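Local coordinates for protein homocitrate synthase (Sulfolobus acidocaldarius, PDB 6KTQ) that catalyses the aldol-type condensation of 2-oxoglutarate with acetyl-CoA to homocitrate, the first step of lysine biosynthesis by the alpha-aminoadipate pathway, at residues 182-185 / 186-189; 201-205 / 206-210; 301-304 / 305-308. All blocks are in the same frame, centred on the assembly; numbering follows the deposited sequence.

Interaction 1 (182-185 / 186-189); sequences VIKT and VRDA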
loop_
_atom_site.group_PDB
_atom_site.type_symbol
_atom_site.label_atom_id
_atom_site.label_comp_id
_atom_site.label_asym_id
_atom_site.label_seq_id
_atom_site.Cartn_x
_atom_site.Cartn_y
_atom_site.Cartn_z
ATOM N N VAL A 182 1.334 -22.999 -9.957
ATOM C CA VAL A 182 0.430 -23.733 -9.067
ATOM C C VAL A 182 -0.841 -22.951 -8.834
ATOM O O VAL A 182 -1.943 -23.501 -8.941
ATOM C CB VAL A 182 1.102 -24.065 -7.706
ATOM C CG1 VAL A 182 0.068 -24.577 -6.713
ATOM C CG2 VAL A 182 2.217 -25.070 -7.904
ATOM N N ILE A 183 -0.712 -21.662 -8.529
ATOM C CA ILE A 183 -1.881 -20.849 -8.225
ATOM C C ILE A 183 -2.833 -20.676 -9.426
ATOM O O ILE A 183 -4.062 -20.697 -9.260
ATOM C CB ILE A 183 -1.450 -19.466 -7.683
ATOM C CG1 ILE A 183 -0.811 -19.636 -6.297
ATOM C CG2 ILE A 183 -2.637 -18.529 -7.560
ATOM C CD1 ILE A 183 0.053 -18.472 -5.871
ATOM N N LYS A 184 -2.267 -20.482 -10.608
ATOM C CA LYS A 184 -3.057 -20.394 -11.849
ATOM C C LYS A 184 -3.804 -21.683 -12.068
ATOM O O LYS A 184 -4.994 -21.685 -12.371
ATOM C CB LYS A 184 -2.151 -20.163 -13.063
ATOM C CG LYS A 184 -1.549 -18.785 -13.110
ATOM C CD LYS A 184 -0.522 -18.669 -14.227
ATOM C CE LYS A 184 0.252 -17.363 -14.134
ATOM N NZ LYS A 184 1.477 -17.424 -14.975
ATOM N N THR A 185 -3.084 -22.785 -11.918
ATOM C CA THR A 185 -3.679 -24.119 -12.055
ATOM C C THR A 185 -4.892 -24.286 -11.152
ATOM O O THR A 185 -5.990 -24.597 -11.626
ATOM C CB THR A 185 -2.636 -25.218 -11.788
ATOM O OG1 THR A 185 -1.532 -25.054 -12.679
ATOM C CG2 THR A 185 -3.222 -26.587 -11.961
ATOM N N VAL A 186 -4.737 -24.029 -9.848
ATOM C CA VAL A 186 -5.854 -24.269 -8.921
ATOM C C VAL A 186 -6.985 -23.273 -9.078
ATOM O O VAL A 186 -8.169 -23.623 -8.918
ATOM C CB VAL A 186 -5.406 -24.340 -7.438
ATOM C CG1 VAL A 186 -4.406 -25.456 -7.263
ATOM C CG2 VAL A 186 -4.844 -22.995 -6.964
ATOM N N ARG A 187 -6.630 -22.036 -9.404
ATOM C CA ARG A 187 -7.627 -21.056 -9.799
ATOM C C ARG A 187 -8.481 -21.587 -10.968
ATOM O O ARG A 187 -9.701 -21.680 -10.860
ATOM C CB ARG A 187 -6.941 -19.737 -10.175
ATOM C CG ARG A 187 -7.915 -18.626 -10.525
ATOM C CD ARG A 187 -7.854 -18.259 -11.986
ATOM N NE ARG A 187 -6.691 -17.425 -12.281
ATOM C CZ ARG A 187 -5.768 -17.679 -13.211
ATOM N NH1 ARG A 187 -4.750 -16.839 -13.384
ATOM N NH2 ARG A 187 -5.847 -18.746 -13.979
ATOM N N ASP A 188 -7.827 -21.959 -12.060
ATOM C CA ASP A 188 -8.547 -22.478 -13.250
ATOM C C ASP A 188 -9.415 -23.687 -12.893
ATOM O O ASP A 188 -10.504 -23.852 -13.436
ATOM C CB ASP A 188 -7.569 -22.855 -14.359
ATOM C CG ASP A 188 -6.880 -21.641 -14.981
ATOM O OD1 ASP A 188 -7.295 -20.489 -14.709
ATOM O OD2 ASP A 188 -5.907 -21.837 -15.740
ATOM N N ALA A 189 -8.945 -24.512 -11.957
ATOM C CA ALA A 189 -9.678 -25.712 -11.548
ATOM C C ALA A 189 -10.825 -25.465 -10.569
ATOM O O ALA A 189 -11.583 -26.385 -10.268
ATOM C CB ALA A 189 -8.705 -26.724 -10.972
#
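V186 packs against the preceding helical turn through both methyls. CG2 lies 3.3 Å from I183 O, and CG1 lies 3.6 Å from V182 O. The torsion explains the close fit of CG2: it sits between the backbone N and the carbonyl carbon, while CG1 is anti to the carbonyl carbon (chi1 -59°). This is the tight side of helix 176-189. V182 and V186 also touch F166 of strand 163-169, and V186 reaches I150 of helix 143-159. T185 meets L147 and A151 of that helix, and its OG1 hydrogen-bonds to E181 O. Four successive i to i+4 bonds run beneath these side chains.

The outer side is looser and carries charge, though the carbon chains of K184 and R187 still rest on F219. K184 and R187 run alongside each other, with K184 CG 3.8 Å from R187 NH1. The R187 chain bends at chi2 and chi3, and this folds the guanidinium back under K184 CA, which lies over one face, toward the rim. K184 NZ stays 6.5 Å from R187 NH1. D188 sits at the guanidinium edge in a salt bridge, although its modelled NH2 to OD1 length is doubtfully short. R187 NE also has a long, weak ion pair with D221. With an alanine in place of R187 the guanidinium is lost, and the D188 carboxylate would probably be left without its local positive mate. The chemistry implies a two-sided helix: apolar contacts seat this helix of the beta-alpha-beta unit against strand 163-169 and the neighbouring helix 143-159, while charge pairing on the outer side probably eases the K184–R187 repulsion.

Interaction 2 (201-205 / 206-210); sequences GVLYP and SRTRE. With SO4 (sulfate ion), chain J.
T208 turns back from the first turn of helix 205-218 onto L203 and Y204. Its CB lies 3.3 Å from P205 O. From there the side chain branches. OG1 is anti to the carbonyl carbon and beside the backbone N (chi1 -55°), which aims it at the residues just before the helix. It makes a weak hydrogen bond of 3.3 Å to Y204 O. It also lies very close to L203 CG, but the leucine torsions are eclipsed and that spacing is doubtful. The other tip, CG2, is 4.2 Å from L203 CD2. The L203 and T208 side chains cross at about a right angle. T208 also meets A242 of helix 235-244, and L203 lies about 8 Å from the zinc ligand H227, side chain to side chain.

Y204 O takes the main backbone bond from T208 N at 2.9 Å, and R207 N adds a weak one. On the outer side, S206 OG lies at the edge of the Y204 ring, in its plane, 3.4 Å from CD2. P205 CD covers one ring face near the rim. Further along, R209 NH1 donates to O2 of a sulfate at 3.0 Å. R209 of the second subunit and K213 bind the same ion, which probably comes from the crystallisation liquor.

D198 bonds to the V202 and L203 backbone N atoms and so holds the incoming loop. This is a proline-led helix N-terminus, with Y204 at the N-cap, following strand 193-198 of a TIM-type barrel.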
loop_
_atom_site.group_PDB
_atom_site.type_symbol
_atom_site.label_atom_id
_atom_site.label_comp_id
_atom_site.label_asym_id
_atom_site.label_seq_id
_atom_site.Cartn_x
_atom_site.Cartn_y
_atom_site.Cartn_z
ATOM N N GLY A 201 8.447 -22.124 9.032
ATOM C CA GLY A 201 8.565 -20.873 9.778
ATOM C C GLY A 201 9.755 -20.012 9.383
ATOM O O GLY A 201 10.336 -19.336 10.230
ATOM N N VAL A 202 10.080 -20.003 8.093
ATOM C CA VAL A 202 11.300 -19.342 7.593
ATOM C C VAL A 202 11.030 -18.025 6.864
ATOM O O VAL A 202 11.954 -17.402 6.343
ATOM C CB VAL A 202 12.109 -20.271 6.673
ATOM C CG1 VAL A 202 12.717 -21.414 7.474
ATOM C CG2 VAL A 202 11.272 -20.769 5.491
ATOM N N LEU A 203 9.788 -17.577 6.850
ATOM C CA LEU A 203 9.485 -16.275 6.259
ATOM C C LEU A 203 10.125 -15.156 7.086
ATOM O O LEU A 203 10.130 -15.220 8.322
ATOM C CB LEU A 203 7.982 -16.064 6.259
ATOM C CG LEU A 203 7.160 -15.900 4.989
ATOM C CD1 LEU A 203 7.826 -16.166 3.643
ATOM C CD2 LEU A 203 5.798 -16.534 5.161
ATOM N N TYR A 204 10.656 -14.139 6.403
ATOM C CA TYR A 204 11.086 -12.900 7.056
ATOM C C TYR A 204 9.994 -11.869 6.825
ATOM O O TYR A 204 9.587 -11.652 5.682
ATOM C CB TYR A 204 12.439 -12.418 6.499
ATOM C CG TYR A 204 12.985 -11.290 7.322
ATOM C CD1 TYR A 204 13.663 -11.540 8.511
ATOM C CD2 TYR A 204 12.774 -9.963 6.947
ATOM C CE1 TYR A 204 14.108 -10.496 9.321
ATOM C CE2 TYR A 204 13.227 -8.913 7.730
ATOM C CZ TYR A 204 13.915 -9.186 8.919
ATOM O OH TYR A 204 14.396 -8.163 9.722
ATOM N N PRO A 205 9.515 -11.211 7.886
ATOM C CA PRO A 205 8.324 -10.357 7.791
ATOM C C PRO A 205 8.272 -9.355 6.622
ATOM O O PRO A 205 7.253 -9.275 5.952
ATOM C CB PRO A 205 8.332 -9.621 9.133
ATOM C CG PRO A 205 8.844 -10.675 10.070
ATOM C CD PRO A 205 9.958 -11.342 9.290
ATOM N N SER A 206 9.324 -8.586 6.396
ATOM C CA SER A 206 9.267 -7.594 5.296
ATOM C C SER A 206 9.091 -8.329 3.972
ATOM O O SER A 206 8.362 -7.869 3.099
ATOM C CB SER A 206 10.492 -6.669 5.263
ATOM O OG SER A 206 11.660 -7.391 4.949
ATOM N N ARG A 207 9.693 -9.499 3.857
ATOM C CA ARG A 207 9.530 -10.301 2.663
ATOM C C ARG A 207 8.148 -10.903 2.545
ATOM O O ARG A 207 7.615 -10.982 1.447
ATOM C CB ARG A 207 10.631 -11.332 2.528
ATOM C CG ARG A 207 11.968 -10.657 2.512
ATOM C CD ARG A 207 13.083 -11.571 2.091
ATOM N NE ARG A 207 14.295 -10.803 1.818
ATOM C CZ ARG A 207 15.522 -11.317 1.759
ATOM N NH1 ARG A 207 15.727 -12.620 1.938
ATOM N NH2 ARG A 207 16.556 -10.515 1.526
ATOM N N THR A 208 7.539 -11.291 3.664
ATOM C CA THR A 208 6.152 -11.734 3.652
ATOM C C THR A 208 5.217 -10.669 3.048
ATOM O O THR A 208 4.333 -10.979 2.250
ATOM C CB THR A 208 5.697 -12.089 5.079
ATOM O OG1 THR A 208 6.599 -13.072 5.627
ATOM C CG2 THR A 208 4.301 -12.615 5.083
ATOM N N ARG A 209 5.391 -9.415 3.435
ATOM C CA ARG A 209 4.530 -8.355 2.928
ATOM C C ARG A 209 4.593 -8.230 1.405
ATOM O O ARG A 209 3.557 -8.096 0.736
ATOM C CB ARG A 209 4.923 -7.021 3.564
ATOM C CG ARG A 209 4.041 -5.861 3.115
ATOM C CD ARG A 209 4.597 -4.522 3.563
ATOM N NE ARG A 209 4.261 -3.466 2.606
ATOM C CZ ARG A 209 4.869 -3.288 1.425
ATOM N NH1 ARG A 209 4.466 -2.297 0.627
ATOM N NH2 ARG A 209 5.867 -4.095 1.019
ATOM N N GLU A 210 5.810 -8.306 0.899
ATOM C CA GLU A 210 6.101 -8.253 -0.518
ATOM C C GLU A 210 5.467 -9.413 -1.226
ATOM O O GLU A 210 4.920 -9.250 -2.315
ATOM C CB GLU A 210 7.612 -8.325 -0.753
ATOM C CG GLU A 210 8.345 -7.078 -0.323
ATOM C CD GLU A 210 9.839 -7.261 -0.244
ATOM O OE1 GLU A 210 10.375 -8.355 -0.548
ATOM O OE2 GLU A 210 10.496 -6.292 0.153
HETATM S S SO4 J . 1.751 -0.070 0.240
HETATM O O1 SO4 J . 0.643 0.897 0.424
HETATM O O2 SO4 J . 2.623 -0.093 1.436
HETATM O O3 SO4 J . 1.164 -1.406 0.034
HETATM O O4 SO4 J . 2.556 0.271 -0.958
#

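Interaction 3 (301-304 / 305-308); sequences ALPP and NFPI
L302 and F306 make the main apolar contact of this turn, which lies in the loop between helix 287-298 and strand 315-316, away from the annotated sites. L302 CD1 sits over one face of the F306 ring in a CH-pi contact, 3.8 Å from the ring centroid and 15° off the normal. The F306 torsion puts the ring there: CG is anti to the backbone N (chi1 -158°), which carries the ring back beside the incoming chain. P307 CD covers the opposite face, offset toward the rim. The ring is therefore held between a leucine methyl and a proline methylene. P303 CD adds a looser apolar contact, 4.1 Å from F306 CD1. The L302 torsions are eclipsed, so the exact methyl positions deserve some caution. Beyond the turn, F306 packs on P265 and on Q267 and V268 of helix 266-277, and L302 touches N255.

The polar contact is in the backbone. P303 to F306 forms a type I beta turn, closed by F306 N donating to P303 O at 3.2 Å. The donor stands well above the carbonyl plane (60° out of it).

One mixed contact remains. N305 CG lies between its backbone N and carbonyl carbon, and this turns the amide back over P303. N305 ND2 comes within 3.5 Å of P303 CG, by packing alone.

Outside the turn, L302 N bonds to the E295 carboxylate, I308 O accepts from the R342 guanidinium, and P304 pairs with Y312 through the backbone. The P303 and P304 rings restrict phi at the first two turn positions. The chemistry implies a turn probably stiffened by its prolines, with one backbone bond, a sandwiched aromatic ring and no charged side chain within the turn itself.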
loop_
_atom_site.group_PDB
_atom_site.type_symbol
_atom_site.label_atom_id
_atom_site.label_comp_id
_atom_site.label_asym_id
_atom_site.label_seq_id
_atom_site.Cartn_x
_atom_site.Cartn_y
_atom_site.Cartn_z
ATOM N N ALA A 301 0.331 -26.502 29.617
ATOM C CA ALA A 301 0.171 -25.241 30.340
ATOM C C ALA A 301 0.814 -24.107 29.567
ATOM O O ALA A 301 1.868 -24.293 28.980
ATOM C CB ALA A 301 0.806 -25.326 31.705
ATOM N N LEU A 302 0.188 -22.940 29.590
ATOM C CA LEU A 302 0.799 -21.738 29.042
ATOM C C LEU A 302 1.871 -21.275 30.036
ATOM O O LEU A 302 1.636 -21.280 31.249
ATOM C CB LEU A 302 -0.264 -20.644 28.855
ATOM C CG LEU A 302 -0.640 -20.118 27.446
ATOM C CD1 LEU A 302 0.019 -20.832 26.278
ATOM C CD2 LEU A 302 -2.135 -20.110 27.274
ATOM N N PRO A 303 3.050 -20.869 29.533
ATOM C CA PRO A 303 3.989 -20.310 30.459
ATOM C C PRO A 303 3.471 -18.964 31.014
ATOM O O PRO A 303 2.586 -18.336 30.422
ATOM C CB PRO A 303 5.251 -20.155 29.603
ATOM C CG PRO A 303 4.720 -19.867 28.236
ATOM C CD PRO A 303 3.519 -20.768 28.133
ATOM N N PRO A 304 3.973 -18.546 32.179
ATOM C CA PRO A 304 3.430 -17.303 32.754
ATOM C C PRO A 304 3.789 -16.061 31.929
ATOM O O PRO A 304 3.166 -15.039 32.082
ATOM C CB PRO A 304 4.080 -17.229 34.143
ATOM C CG PRO A 304 5.289 -18.087 34.054
ATOM C CD PRO A 304 5.002 -19.158 33.035
ATOM N N ASN A 305 4.787 -16.162 31.070
ATOM C CA ASN A 305 5.185 -15.050 30.208
ATOM C C ASN A 305 4.494 -15.040 28.827
ATOM O O ASN A 305 4.896 -14.300 27.917
ATOM C CB ASN A 305 6.739 -14.984 30.109
ATOM C CG ASN A 305 7.356 -15.995 29.122
ATOM O OD1 ASN A 305 8.541 -15.884 28.765
ATOM N ND2 ASN A 305 6.579 -16.952 28.665
ATOM N N PHE A 306 3.443 -15.846 28.647
ATOM C CA PHE A 306 2.795 -15.883 27.359
ATOM C C PHE A 306 2.101 -14.550 27.141
ATOM O O PHE A 306 1.380 -14.066 28.014
ATOM C CB PHE A 306 1.783 -17.011 27.221
ATOM C CG PHE A 306 1.506 -17.374 25.808
ATOM C CD1 PHE A 306 2.390 -18.197 25.119
ATOM C CD2 PHE A 306 0.407 -16.865 25.134
ATOM C CE1 PHE A 306 2.155 -18.534 23.798
ATOM C CE2 PHE A 306 0.158 -17.213 23.815
ATOM C CZ PHE A 306 1.041 -18.048 23.142
ATOM N N PRO A 307 2.303 -13.943 25.959
ATOM C CA PRO A 307 1.680 -12.632 25.756
ATOM C C PRO A 307 0.154 -12.634 25.885
ATOM O O PRO A 307 -0.504 -13.603 25.492
ATOM C CB PRO A 307 2.120 -12.253 24.329
ATOM C CG PRO A 307 3.435 -12.931 24.178
ATOM C CD PRO A 307 3.254 -14.273 24.885
ATOM N N ILE A 308 -0.386 -11.533 26.419
ATOM C CA ILE A 308 -1.826 -11.237 26.475
ATOM C C ILE A 308 -2.579 -12.046 27.538
ATOM O O ILE A 308 -3.249 -11.454 28.384
ATOM C CB ILE A 308 -2.532 -11.420 25.116
ATOM C CG1 ILE A 308 -1.772 -10.711 23.988
ATOM C CG2 ILE A 308 -3.994 -10.965 25.195
ATOM C CD1 ILE A 308 -1.380 -9.272 24.259
#

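How the interactions relate
The three contacts follow one another along the chain and do not touch. Interactions 1 and 2 both belong to the parallel barrel of the catalytic domain. Interaction 1 lies on helix 176-189; strand 193-198 then leads to interaction 2, at the start of helix 205-218. Their centres are about 23 Å apart. Interaction 3 comes later, in the loop between helix 287-298 and strand 315-316. Its centre lies about 25 Å from that of interaction 2 and about 41 Å from that of interaction 1. Interaction 2 lies near the zinc ligands H227 and H229 and also meets the second subunit through R209. Interaction 3 instead lies away from the annotated sites, on the chain path leading out of the barrel.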